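Local coordinates for protein beta-fructofuranosidase (Arthrobacter, PDB 3WPU) that belongs to the levansucrase/invertase family of the beta-fructosidase clan, whose members are built around a five-bladed beta-propeller, at residues A[173-178]-A[205-210]; A[91-96]-A[212-217]; A[79-84]-A[166-171]. One frame throughout, in Å; residues are numbered along the deposited sequence.

Overall arrangement
All three contacts belong to one large, curled mixed sheet, whose strands follow the order 93-102, 72-81, 159-169, 174-184, 197-210, 213-226. Interaction 3 joins 72-81 to 159-169, interaction 1 joins 174-184 to 197-210, and interaction 2 brings the two ends of this run together. The centres of interactions 1 and 3 are about 10 Å apart, linked by backbone bonding between Lys176 and Arg168. Interactions 1 and 2 have centres about 9 Å apart and meet where Val207 CG2 packs 3.8 Å from Ile95 CD1. Interactions 2 and 3, about 14 Å apart between centres, touch more lightly through Ile95 and Leu80. All lie on the same side of the chain's centre.

Interaction 1: A[173-178]-A[205-210]; sequences GEIKLF and GKVKAN
Glu174 and Ile175 run antiparallel to Lys206 and Gly205 as a short beta ladder, the N-to-C directions of strands 174-178 and 205-210 lying 136° apart and their axes coming within 4.4 Å. This pairing joins neighbouring strands of a curled sheet in the propeller fold. Ile175 and Gly205 form a hydrogen-bonded pair: Ile175 N donates to Gly205 O at 2.8 Å, and Gly205 N returns a bond to Ile175 O at 2.9 Å. A third bond, from Val207 N to Gly173 O at 3.1 Å, extends the ladder into the turn before strand 174-184.

Glu174 and Lys206 make the non-hydrogen-bonded pair, but their charged ends stay apart. The Glu174 carboxylate instead turns along its own strand, where OE2 forms a salt bridge with Lys176 NZ at 3.2 Å. Lys206 touches Gly173 with its CG methylene and then extends outward.

The apolar contact lies on the face carrying Ile175. That side chain also packs on Ala167 of the adjoining strand 159-169, and on Leu216 and Phe219 of strand 213-226, one strand beyond 197-210. With CG1 anti to the carbonyl carbon (chi1 -63°), Ile175 sends its CD1 methyl obliquely across Val207, reaching the CG2 methyl at 3.6 Å.

Interaction 2: A[91-96]-A[212-217]; sequences NGWEII and KGVTLT
The indole of Trp93 has one face covered by Gly213 and Val214: Gly213 CA lies over the six-membered ring, Val214 CG2 over the five-membered ring, and Lys212 brings its carbonyl carbon in obliquely. Gly213 CA is 3.8 Å from the centroid of the Trp93 six-membered ring and 26° off its normal, a CH-pi contact displaced toward the rim. Val214 CG2 makes the second one, 3.9 Å from the centroid of the Trp93 five-membered ring and likewise over the face. Tyr120 meets the indole in an edge-to-face stack, and Trp93 NE1 gives a weak hydrogen bond to Asn210 O, at the end of strand 197-210.

The two methyls of Val214 divide the work. Its chi1 of 170° puts CG1 anti to the backbone N and leaves CG2 beside that N, facing the base of the indole, where Val214 CG2 is 3.5 Å from Trp93 CG. The other branch, CG1, reaches Ile95 CD1 at 4.1 Å, so one valine spans two residues that project from the same side of strand 93-96.

No hydrogen bond passes directly between the segments. Strands 93-96 and 213-217 are 8.3 Å apart at their closest axes and inclined by 42°, a spacing filled by the Trp93 ring and the Ile95 side chain against Gly213 and Val214. They belong to distant strands of one curled sheet, and strand 115-122 helps fill the join: Tyr118 OH bonds to Val214 O, and Tyr120 packs on Val214.

The contact therefore relies on dispersion and CH-pi attraction, with the backbone CA of Gly213 lying directly against the indole and the weak bond at NE1 probably contributing to the ring's orientation.

Interaction 3: A[79-84]-A[166-171]; sequences PLTDED and SARVSK
Thr81 and Arg168 form a parallel beta bridge, their CA atoms 4.9 Å apart where the weakly bonded last residues of strand 72-81 meet strand 159-169. Thr81 is held by both its backbone groups: Thr81 N donates to Ala167 O at 2.9 Å, and Thr81 O accepts from Val169 N at the same 2.9 Å. Just upstream, a water bridges the two chains, accepting from Ala167 N and Thr81 OG1 while donating to Pro79 O. The Thr81 chi1 of 54° places OG1 between the backbone N and carbonyl carbon, within reach of that water.

Leu80 and Val169 meet at about a right angle on the apolar side. Their contact is tight, with Leu80 CG 3.3 Å from Val169 CB; the Leu80 CD1 methyl also reaches the CB of Ala167.

Arg168 follows the departing chain. Bends at chi2 and chi3 fold its guanidinium beneath the backbone of Glu83, whose CA stands 3.6 Å above the guanidinium plane, over its centre. Glu83 OE1 and Arg168 NH2 remain 4.3 Å apart, too far for a salt bridge, and share a water that donates to OE1 and accepts from NH2. Arg168 NH1 has its direct partner in Thr249 OG1. Asp82 OD1 accepts from Asp84 N to close an Asx turn, and its OD2 is bonded by Tyr88 and Asn86.

On the far side of strand 159-169, strand 174-184 continues the sheet, its Ile175 touching both Leu80 and Ala167. Strand 88-90 adds Val90 against Leu80 and Tyr88 against Val169, while Tyr424 from strand 423-425 packs on Pro79 and Thr81.

Interaction 1: A[173-178]-A[205-210]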
ATOM      1  N   GLY A 173     -14.855 -18.270  -4.075  1.00 23.27           N
ATOM      2  CA  GLY A 173     -15.063 -17.394  -2.918  1.00 21.39           C
ATOM      3  C   GLY A 173     -13.984 -17.532  -1.849  1.00 19.97           C
ATOM      4  O   GLY A 173     -14.068 -16.903  -0.795  1.00 17.94           O
ATOM      5  N   GLU A 174     -12.973 -18.347  -2.119  1.00 19.12           N
ATOM      6  CA  GLU A 174     -11.857 -18.488  -1.187  1.00 18.95           C
ATOM      7  C   GLU A 174     -11.007 -17.231  -1.259  1.00 17.00           C
ATOM      8  O   GLU A 174     -10.853 -16.617  -2.329  1.00 15.42           O
ATOM      9  CB  GLU A 174     -11.005 -19.699  -1.557  1.00 21.97           C
ATOM     10  CG  GLU A 174      -9.686 -19.850  -0.819  1.00 25.94           C
ATOM     11  CD  GLU A 174      -8.803 -20.874  -1.508  1.00 29.60           C
ATOM     12  OE1 GLU A 174      -9.255 -22.038  -1.588  1.00 30.99           O
ATOM     13  OE2 GLU A 174      -7.704 -20.495  -1.995  1.00 30.88           O
ATOM     14  N   ILE A 175     -10.437 -16.884  -0.111  1.00 13.88           N
ATOM     15  CA  ILE A 175      -9.543 -15.759   0.012  1.00 12.78           C
ATOM     16  C   ILE A 175      -8.196 -16.228   0.553  1.00 12.50           C
ATOM     17  O   ILE A 175      -8.133 -16.867   1.622  1.00 12.66           O
ATOM     18  CB  ILE A 175     -10.136 -14.712   0.967  1.00 12.61           C
ATOM     19  CG1 ILE A 175     -11.466 -14.150   0.405  1.00 13.18           C
ATOM     20  CG2 ILE A 175      -9.131 -13.595   1.210  1.00 13.10           C
ATOM     21  CD1 ILE A 175     -12.188 -13.234   1.374  1.00 14.13           C
ATOM     22  N   LYS A 176      -7.123 -15.898  -0.164  1.00 11.61           N
ATOM     23  CA  LYS A 176      -5.774 -16.056   0.358  1.00 11.46           C
ATOM     24  C   LYS A 176      -5.329 -14.705   0.907  1.00 10.58           C
ATOM     25  O   LYS A 176      -5.062 -13.756   0.140  1.00 10.23           O
ATOM     26  CB  LYS A 176      -4.811 -16.536  -0.710  1.00 12.69           C
ATOM     27  CG  LYS A 176      -5.049 -17.937  -1.206  1.00 14.46           C
ATOM     28  CD  LYS A 176      -3.985 -18.273  -2.235  1.00 16.82           C
ATOM     29  CE  LYS A 176      -4.018 -19.711  -2.720  1.00 19.40           C
ATOM     30  NZ  LYS A 176      -5.076 -19.827  -3.739  1.00 20.46           N
ATOM     31  N   LEU A 177      -5.308 -14.604   2.226  1.00 10.15           N
ATOM     32  CA  LEU A 177      -4.899 -13.400   2.905  1.00 10.07           C
ATOM     33  C   LEU A 177      -3.379 -13.428   3.180  1.00  9.25           C
ATOM     34  O   LEU A 177      -2.876 -14.221   3.969  1.00  9.60           O
ATOM     35  CB  LEU A 177      -5.706 -13.243   4.181  1.00 10.14           C
ATOM     36  CG  LEU A 177      -5.401 -12.033   5.069  1.00 10.96           C
ATOM     37  CD1 LEU A 177      -5.551 -10.734   4.297  1.00 11.22           C
ATOM     38  CD2 LEU A 177      -6.299 -12.055   6.290  1.00 11.84           C
ATOM     39  N   PHE A 178      -2.647 -12.615   2.435  1.00  9.87           N
ATOM     40  CA  PHE A 178      -1.209 -12.431   2.656  1.00  9.60           C
ATOM     41  C   PHE A 178      -1.045 -11.288   3.638  1.00  9.09           C
ATOM     42  O   PHE A 178      -1.568 -10.226   3.413  1.00  9.31           O
ATOM     43  CB  PHE A 178      -0.496 -12.130   1.355  1.00 10.44           C
ATOM     44  CG  PHE A 178      -0.525 -13.284   0.388  1.00 10.30           C
ATOM     45  CD1 PHE A 178       0.425 -14.285   0.440  1.00 10.81           C
ATOM     46  CD2 PHE A 178      -1.577 -13.400  -0.509  1.00 10.65           C
ATOM     47  CE1 PHE A 178       0.383 -15.367  -0.435  1.00 10.76           C
ATOM     48  CE2 PHE A 178      -1.628 -14.480  -1.385  1.00 10.70           C
ATOM     49  CZ  PHE A 178      -0.650 -15.464  -1.332  1.00 10.95           C
ATOM     50  N   GLY A 205      -9.218 -18.430   3.846  1.00 11.94           N
ATOM     51  CA  GLY A 205     -10.574 -18.422   4.369  1.00 12.46           C
ATOM     52  C   GLY A 205     -11.530 -18.282   3.220  1.00 13.35           C
ATOM     53  O   GLY A 205     -11.161 -18.481   2.062  1.00 13.38           O
ATOM     54  N   LYS A 206     -12.763 -17.942   3.536  1.00 14.23           N
ATOM     55  CA  LYS A 206     -13.821 -17.988   2.534  1.00 16.64           C
ATOM     56  C   LYS A 206     -14.918 -17.016   2.893  1.00 16.35           C
ATOM     57  O   LYS A 206     -15.160 -16.744   4.066  1.00 15.94           O
ATOM     58  CB  LYS A 206     -14.387 -19.411   2.441  1.00 18.84           C
ATOM     59  CG  LYS A 206     -15.209 -19.669   1.199  1.00 22.52           C
ATOM     60  CD  LYS A 206     -15.529 -21.152   1.045  1.00 25.38           C
ATOM     61  CE  LYS A 206     -16.000 -21.456  -0.361  1.00 28.18           C
ATOM     62  NZ  LYS A 206     -15.950 -22.913  -0.642  1.00 31.77           N
ATOM     63  N   VAL A 207     -15.576 -16.509   1.850  1.00 16.96           N
ATOM     64  CA  VAL A 207     -16.698 -15.601   1.982  1.00 17.12           C
ATOM     65  C   VAL A 207     -17.979 -16.408   2.160  1.00 17.83           C
ATOM     66  O   VAL A 207     -18.248 -17.358   1.422  1.00 17.07           O
ATOM     67  CB  VAL A 207     -16.837 -14.700   0.731  1.00 17.15           C
ATOM     68  CG1 VAL A 207     -18.104 -13.860   0.791  1.00 17.29           C
ATOM     69  CG2 VAL A 207     -15.604 -13.814   0.586  1.00 17.13           C
ATOM     70  N   LYS A 208     -18.772 -16.013   3.136  1.00 17.90           N
ATOM     71  CA  LYS A 208     -20.114 -16.522   3.257  1.00 20.31           C
ATOM     72  C   LYS A 208     -21.024 -15.298   3.246  1.00 20.24           C
ATOM     73  O   LYS A 208     -21.001 -14.494   4.175  1.00 20.51           O
ATOM     74  CB  LYS A 208     -20.254 -17.379   4.515  1.00 23.16           C
ATOM     75  CG  LYS A 208     -21.487 -18.287   4.499  1.00 27.32           C
ATOM     76  CD  LYS A 208     -22.713 -17.584   5.054  1.00 31.09           C
ATOM     77  CE  LYS A 208     -24.006 -18.355   4.779  1.00 35.10           C
ATOM     78  NZ  LYS A 208     -24.731 -17.904   3.544  1.00 37.10           N
ATOM     79  N   ALA A 209     -21.766 -15.133   2.152  1.00 19.77           N
ATOM     80  CA  ALA A 209     -22.572 -13.937   1.933  1.00 19.72           C
ATOM     81  C   ALA A 209     -24.060 -14.268   1.809  1.00 19.47           C
ATOM     82  O   ALA A 209     -24.437 -15.312   1.285  1.00 20.71           O
ATOM     83  CB  ALA A 209     -22.090 -13.201   0.695  1.00 19.54           C
ATOM     84  N   ASN A 210     -24.893 -13.384   2.338  1.00 19.20           N
ATOM     85  CA  ASN A 210     -26.336 -13.426   2.045  1.00 20.11           C
ATOM     86  C   ASN A 210     -26.904 -12.009   2.095  1.00 20.72           C
ATOM     87  O   ASN A 210     -26.133 -11.047   2.146  1.00 18.02           O
ATOM     88  CB  ASN A 210     -27.073 -14.420   2.976  1.00 21.39           C
ATOM     89  CG  ASN A 210     -26.917 -14.110   4.461  1.00 22.50           C
ATOM     90  OD1 ASN A 210     -27.013 -15.014   5.298  1.00 26.14           O
ATOM     91  ND2 ASN A 210     -26.683 -12.867   4.803  1.00 21.59           N
TER

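Interaction 2: A[91-96]-A[212-217]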
ATOM      1  N   ASN A  91     -20.739 -12.071  -4.525  1.00 16.00           N
ATOM      2  CA  ASN A  91     -22.174 -12.210  -4.350  1.00 16.13           C
ATOM      3  C   ASN A  91     -22.872 -10.940  -3.876  1.00 15.64           C
ATOM      4  O   ASN A  91     -23.711 -10.977  -2.988  1.00 16.59           O
ATOM      5  CB  ASN A  91     -22.466 -13.416  -3.468  1.00 16.49           C
ATOM      6  CG  ASN A  91     -22.166 -14.720  -4.182  1.00 17.43           C
ATOM      7  OD1 ASN A  91     -21.642 -14.715  -5.283  1.00 18.63           O
ATOM      8  ND2 ASN A  91     -22.500 -15.835  -3.558  1.00 20.26           N
ATOM      9  N   GLY A  92     -22.520  -9.824  -4.514  1.00 14.91           N
ATOM     10  CA  GLY A  92     -23.182  -8.558  -4.314  1.00 14.52           C
ATOM     11  C   GLY A  92     -22.577  -7.669  -3.259  1.00 14.03           C
ATOM     12  O   GLY A  92     -23.132  -6.616  -2.972  1.00 15.12           O
ATOM     13  N   TRP A  93     -21.440  -8.066  -2.693  1.00 13.04           N
ATOM     14  CA  TRP A  93     -20.824  -7.301  -1.591  1.00 12.98           C
ATOM     15  C   TRP A  93     -19.367  -6.939  -1.877  1.00 12.71           C
ATOM     16  O   TRP A  93     -18.546  -7.828  -2.150  1.00 13.11           O
ATOM     17  CB  TRP A  93     -20.848  -8.110  -0.301  1.00 13.03           C
ATOM     18  CG  TRP A  93     -22.202  -8.450   0.176  1.00 13.52           C
ATOM     19  CD1 TRP A  93     -22.881  -9.606  -0.053  1.00 14.06           C
ATOM     20  CD2 TRP A  93     -23.046  -7.638   1.000  1.00 13.66           C
ATOM     21  NE1 TRP A  93     -24.103  -9.565   0.559  1.00 14.35           N
ATOM     22  CE2 TRP A  93     -24.233  -8.363   1.215  1.00 14.48           C
ATOM     23  CE3 TRP A  93     -22.933  -6.359   1.547  1.00 14.14           C
ATOM     24  CZ2 TRP A  93     -25.283  -7.863   1.972  1.00 14.89           C
ATOM     25  CZ3 TRP A  93     -23.983  -5.864   2.304  1.00 14.26           C
ATOM     26  CH2 TRP A  93     -25.135  -6.610   2.515  1.00 14.72           C
ATOM     27  N   GLU A  94     -19.046  -5.649  -1.794  1.00 12.35           N
ATOM     28  CA  GLU A  94     -17.640  -5.204  -1.809  1.00 12.01           C
ATOM     29  C   GLU A  94     -17.101  -5.551  -0.414  1.00 11.92           C
ATOM     30  O   GLU A  94     -17.816  -5.371   0.575  1.00 11.86           O
ATOM     31  CB  GLU A  94     -17.504  -3.709  -2.073  1.00 12.27           C
ATOM     32  CG  GLU A  94     -17.889  -3.309  -3.478  1.00 12.44           C
ATOM     33  CD  GLU A  94     -17.695  -1.848  -3.789  1.00 12.43           C
ATOM     34  OE1 GLU A  94     -17.592  -1.003  -2.861  1.00 12.16           O
ATOM     35  OE2 GLU A  94     -17.682  -1.525  -4.996  1.00 13.59           O
ATOM     36  N   ILE A  95     -15.855  -6.035  -0.357  1.00 11.56           N
ATOM     37  CA  ILE A  95     -15.209  -6.502   0.859  1.00 11.88           C
ATOM     38  C   ILE A  95     -13.800  -5.908   0.904  1.00 12.11           C
ATOM     39  O   ILE A  95     -13.042  -5.994  -0.066  1.00 11.82           O
ATOM     40  CB  ILE A  95     -15.094  -8.048   0.893  1.00 12.19           C
ATOM     41  CG1 ILE A  95     -16.474  -8.699   0.968  1.00 12.25           C
ATOM     42  CG2 ILE A  95     -14.210  -8.495   2.063  1.00 12.16           C
ATOM     43  CD1 ILE A  95     -16.471 -10.159   0.592  1.00 12.68           C
ATOM     44  N   ILE A  96     -13.468  -5.290   2.033  1.00 10.83           N
ATOM     45  CA  ILE A  96     -12.111  -4.780   2.273  1.00 11.12           C
ATOM     46  C   ILE A  96     -11.566  -5.317   3.583  1.00 10.73           C
ATOM     47  O   ILE A  96     -12.330  -5.697   4.497  1.00 10.62           O
ATOM     48  CB  ILE A  96     -12.046  -3.252   2.255  1.00 11.07           C
ATOM     49  CG1 ILE A  96     -12.933  -2.680   3.361  1.00 11.01           C
ATOM     50  CG2 ILE A  96     -12.403  -2.734   0.860  1.00 11.18           C
ATOM     51  CD1 ILE A  96     -12.868  -1.170   3.518  1.00 11.33           C
ATOM     52  N   LYS A 212     -28.217 -10.390   4.417  1.00 25.01           N
ATOM     53  CA  LYS A 212     -27.878  -9.720   5.675  1.00 26.83           C
ATOM     54  C   LYS A 212     -26.436  -9.222   5.756  1.00 24.70           C
ATOM     55  O   LYS A 212     -26.145  -8.348   6.560  1.00 25.31           O
ATOM     56  CB  LYS A 212     -28.172 -10.632   6.874  1.00 30.15           C
ATOM     57  CG  LYS A 212     -29.612 -10.578   7.369  1.00 35.22           C
ATOM     58  CD  LYS A 212     -30.617 -10.771   6.244  1.00 38.28           C
ATOM     59  CE  LYS A 212     -32.045 -10.791   6.767  1.00 41.14           C
ATOM     60  NZ  LYS A 212     -32.295 -11.905   7.723  1.00 43.64           N
ATOM     61  N   GLY A 213     -25.542  -9.754   4.923  1.00 21.23           N
ATOM     62  CA  GLY A 213     -24.158  -9.296   4.913  1.00 20.18           C
ATOM     63  C   GLY A 213     -23.142 -10.388   4.668  1.00 18.27           C
ATOM     64  O   GLY A 213     -23.437 -11.418   4.040  1.00 17.61           O
ATOM     65  N   VAL A 214     -21.928 -10.144   5.158  1.00 17.33           N
ATOM     66  CA  VAL A 214     -20.793 -11.003   4.891  1.00 16.10           C
ATOM     67  C   VAL A 214     -20.215 -11.543   6.190  1.00 15.87           C
ATOM     68  O   VAL A 214     -19.992 -10.797   7.143  1.00 15.26           O
ATOM     69  CB  VAL A 214     -19.696 -10.226   4.132  1.00 16.16           C
ATOM     70  CG1 VAL A 214     -18.404 -11.031   4.045  1.00 16.52           C
ATOM     71  CG2 VAL A 214     -20.203  -9.829   2.751  1.00 16.47           C
ATOM     72  N   THR A 215     -19.990 -12.848   6.216  1.00 15.23           N
ATOM     73  CA  THR A 215     -19.222 -13.496   7.260  0.50 14.92           C
ATOM     74  C   THR A 215     -18.034 -14.132   6.572  1.00 16.26           C
ATOM     75  O   THR A 215     -18.136 -14.595   5.430  1.00 17.09           O
ATOM     76  CB  THR A 215     -20.041 -14.590   7.987  0.50 14.53           C
ATOM     77  OG1 THR A 215     -21.214 -14.002   8.556  0.50 14.48           O
ATOM     78  CG2 THR A 215     -19.219 -15.216   9.096  0.50 14.67           C
ATOM     79  N   LEU A 216     -16.889 -14.106   7.246  1.00 16.86           N
ATOM     80  CA  LEU A 216     -15.717 -14.806   6.756  1.00 18.15           C
ATOM     81  C   LEU A 216     -15.602 -16.090   7.558  1.00 18.74           C
ATOM     82  O   LEU A 216     -15.840 -16.101   8.758  1.00 22.27           O
ATOM     83  CB  LEU A 216     -14.458 -13.942   6.854  1.00 18.27           C
ATOM     84  CG  LEU A 216     -14.472 -12.673   5.995  1.00 18.64           C
ATOM     85  CD1 LEU A 216     -13.120 -11.977   6.087  1.00 19.51           C
ATOM     86  CD2 LEU A 216     -14.804 -12.919   4.535  1.00 18.28           C
ATOM     87  N   THR A 217     -15.328 -17.188   6.866  1.00 16.79           N
ATOM     88  CA  THR A 217     -15.128 -18.467   7.497  1.00 16.56           C
ATOM     89  C   THR A 217     -13.671 -18.879   7.232  1.00 14.93           C
ATOM     90  O   THR A 217     -12.996 -18.287   6.382  1.00 14.43           O
ATOM     91  CB  THR A 217     -16.121 -19.536   6.962  1.00 17.44           C
ATOM     92  OG1 THR A 217     -15.884 -19.785   5.574  1.00 18.11           O
ATOM     93  CG2 THR A 217     -17.565 -19.087   7.160  1.00 18.40           C
TER

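Interaction 3: A[79-84]-A[166-171]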
ATOM      1  N   PRO A  79      -8.230  -3.971  -0.802  1.00 10.64           N
ATOM      2  CA  PRO A  79      -9.377  -4.647  -1.411  1.00 11.09           C
ATOM      3  C   PRO A  79      -9.097  -6.138  -1.641  1.00 11.66           C
ATOM      4  O   PRO A  79      -8.004  -6.606  -1.399  1.00 11.23           O
ATOM      5  CB  PRO A  79      -9.509  -3.923  -2.760  1.00 11.04           C
ATOM      6  CG  PRO A  79      -8.105  -3.606  -3.120  1.00 11.21           C
ATOM      7  CD  PRO A  79      -7.415  -3.273  -1.810  1.00 11.08           C
ATOM      8  N   LEU A  80     -10.109  -6.851  -2.098  1.00 12.17           N
ATOM      9  CA  LEU A  80      -9.951  -8.208  -2.570  1.00 13.00           C
ATOM     10  C   LEU A  80      -9.547  -8.128  -4.042  1.00 12.09           C
ATOM     11  O   LEU A  80     -10.218  -7.444  -4.834  1.00 11.81           O
ATOM     12  CB  LEU A  80     -11.281  -8.915  -2.420  1.00 15.15           C
ATOM     13  CG  LEU A  80     -11.357 -10.407  -2.508  1.00 17.76           C
ATOM     14  CD1 LEU A  80     -10.237 -11.040  -1.681  1.00 19.03           C
ATOM     15  CD2 LEU A  80     -12.746 -10.806  -1.993  1.00 18.35           C
ATOM     16  N   THR A  81      -8.468  -8.818  -4.417  1.00 11.72           N
ATOM     17  CA  THR A  81      -7.907  -8.671  -5.741  1.00 11.60           C
ATOM     18  C   THR A  81      -7.690  -9.987  -6.437  1.00 11.28           C
ATOM     19  O   THR A  81      -7.661 -11.030  -5.808  1.00 11.02           O
ATOM     20  CB  THR A  81      -6.559  -7.926  -5.700  1.00 11.80           C
ATOM     21  OG1 THR A  81      -5.650  -8.573  -4.792  1.00 11.63           O
ATOM     22  CG2 THR A  81      -6.769  -6.494  -5.229  1.00 11.91           C
ATOM     23  N   ASP A  82      -7.523  -9.891  -7.744  1.00 11.21           N
ATOM     24  CA  ASP A  82      -7.006 -11.013  -8.531  1.00 11.51           C
ATOM     25  C   ASP A  82      -5.553 -10.768  -8.914  1.00 11.82           C
ATOM     26  O   ASP A  82      -4.896  -9.873  -8.393  1.00 11.71           O
ATOM     27  CB  ASP A  82      -7.926 -11.282  -9.727  1.00 11.91           C
ATOM     28  CG  ASP A  82      -7.947 -10.149 -10.737  1.00 11.96           C
ATOM     29  OD1 ASP A  82      -7.058  -9.273 -10.698  1.00 11.02           O
ATOM     30  OD2 ASP A  82      -8.858 -10.139 -11.618  1.00 13.00           O
ATOM     31  N   GLU A  83      -5.025 -11.577  -9.828  1.00 12.37           N
ATOM     32  CA  GLU A  83      -3.619 -11.481 -10.187  1.00 13.23           C
ATOM     33  C   GLU A  83      -3.261 -10.235 -10.996  1.00 12.87           C
ATOM     34  O   GLU A  83      -2.083  -9.939 -11.192  1.00 12.37           O
ATOM     35  CB  GLU A  83      -3.192 -12.736 -10.948  1.00 15.07           C
ATOM     36  CG  GLU A  83      -3.710 -12.816 -12.370  1.00 16.96           C
ATOM     37  CD  GLU A  83      -5.116 -13.385 -12.510  1.00 20.01           C
ATOM     38  OE1 GLU A  83      -5.876 -13.457 -11.517  1.00 21.19           O
ATOM     39  OE2 GLU A  83      -5.463 -13.761 -13.650  1.00 22.52           O
ATOM     40  N   ASP A  84      -4.291  -9.523 -11.470  1.00 12.50           N
ATOM     41  CA  ASP A  84      -4.139  -8.300 -12.258  1.00 12.64           C
ATOM     42  C   ASP A  84      -4.490  -7.074 -11.434  1.00 11.96           C
ATOM     43  O   ASP A  84      -4.584  -5.969 -11.971  1.00 12.64           O
ATOM     44  CB  ASP A  84      -5.089  -8.306 -13.438  1.00 13.92           C
ATOM     45  CG  ASP A  84      -4.792  -9.395 -14.442  1.00 16.10           C
ATOM     46  OD1 ASP A  84      -3.673  -9.928 -14.453  1.00 16.98           O
ATOM     47  OD2 ASP A  84      -5.721  -9.700 -15.229  1.00 18.84           O
ATOM     48  N   SER A 166      -2.198  -8.047   1.597  1.00 10.19           N
ATOM     49  CA  SER A 166      -3.075  -8.040   0.432  1.00 10.43           C
ATOM     50  C   SER A 166      -3.955  -9.297   0.505  1.00 10.50           C
ATOM     51  O   SER A 166      -3.732 -10.169   1.365  1.00 10.43           O
ATOM     52  CB  SER A 166      -2.257  -8.051  -0.865  1.00 10.69           C
ATOM     53  OG  SER A 166      -1.286  -9.075  -0.806  1.00 10.64           O
ATOM     54  N   ALA A 167      -4.934  -9.426  -0.394  1.00 10.64           N
ATOM     55  CA  ALA A 167      -5.877 -10.546  -0.326  1.00 10.75           C
ATOM     56  C   ALA A 167      -6.328 -10.939  -1.718  1.00 11.50           C
ATOM     57  O   ALA A 167      -6.839 -10.107  -2.460  1.00 11.28           O
ATOM     58  CB  ALA A 167      -7.074 -10.190   0.538  1.00 10.69           C
ATOM     59  N   ARG A 168      -6.046 -12.184  -2.086  1.00 11.88           N
ATOM     60  CA  ARG A 168      -6.363 -12.707  -3.402  1.00 12.72           C
ATOM     61  C   ARG A 168      -7.620 -13.563  -3.347  1.00 13.37           C
ATOM     62  O   ARG A 168      -7.745 -14.431  -2.469  1.00 13.92           O
ATOM     63  CB  ARG A 168      -5.180 -13.535  -3.907  1.00 13.12           C
ATOM     64  CG  ARG A 168      -3.936 -12.710  -4.195  1.00 13.58           C
ATOM     65  CD  ARG A 168      -4.063 -11.990  -5.525  1.00 14.35           C
ATOM     66  NE  ARG A 168      -4.200 -12.989  -6.582  1.00 14.41           N
ATOM     67  CZ  ARG A 168      -3.194 -13.595  -7.208  1.00 15.83           C
ATOM     68  NH1 ARG A 168      -1.923 -13.267  -6.984  1.00 16.04           N
ATOM     69  NH2 ARG A 168      -3.486 -14.538  -8.107  1.00 16.15           N
ATOM     70  N   VAL A 169      -8.555 -13.328  -4.263  1.00 13.78           N
ATOM     71  CA  VAL A 169      -9.821 -14.065  -4.249  1.00 15.23           C
ATOM     72  C   VAL A 169      -9.785 -15.129  -5.327  1.00 16.59           C
ATOM     73  O   VAL A 169      -9.154 -14.935  -6.336  1.00 17.93           O
ATOM     74  CB  VAL A 169     -11.033 -13.123  -4.422  1.00 16.86           C
ATOM     75  CG1 VAL A 169     -11.031 -12.414  -5.763  1.00 17.39           C
ATOM     76  CG2 VAL A 169     -12.350 -13.840  -4.144  1.00 17.26           C
ATOM     77  N   SER A 170     -10.438 -16.255  -5.077  1.00 17.51           N
ATOM     78  CA  SER A 170     -10.542 -17.350  -6.029  1.00 19.70           C
ATOM     79  C   SER A 170     -11.982 -17.406  -6.496  1.00 20.06           C
ATOM     80  O   SER A 170     -12.864 -16.844  -5.851  1.00 19.65           O
ATOM     81  CB  SER A 170     -10.185 -18.674  -5.351  1.00 20.61           C
ATOM     82  OG  SER A 170      -8.847 -18.675  -4.879  1.00 23.42           O
ATOM     83  N   LYS A 171     -12.221 -18.133  -7.583  1.00 21.53           N
ATOM     84  CA  LYS A 171     -13.559 -18.236  -8.175  1.00 24.06           C
ATOM     85  C   LYS A 171     -14.586 -18.901  -7.267  1.00 24.48           C
ATOM     86  O   LYS A 171     -15.771 -18.680  -7.444  1.00 25.26           O
ATOM     87  CB  LYS A 171     -13.507 -18.997  -9.511  1.00 25.89           C
ATOM     88  CG  LYS A 171     -12.972 -18.161 -10.656  1.00 29.06           C
ATOM     89  CD  LYS A 171     -12.788 -18.993 -11.923  1.00 32.53           C
ATOM     90  CE  LYS A 171     -12.255 -18.132 -13.060  1.00 35.13           C
ATOM     91  NZ  LYS A 171     -12.027 -18.897 -14.323  1.00 36.09           N
TER
HETATM   92  O   HOH W   1      -5.458  -7.352  -2.191  1.00 14.33           O
HETATM   93  O   HOH W   2      -5.956 -15.309  -9.691  1.00 33.18           O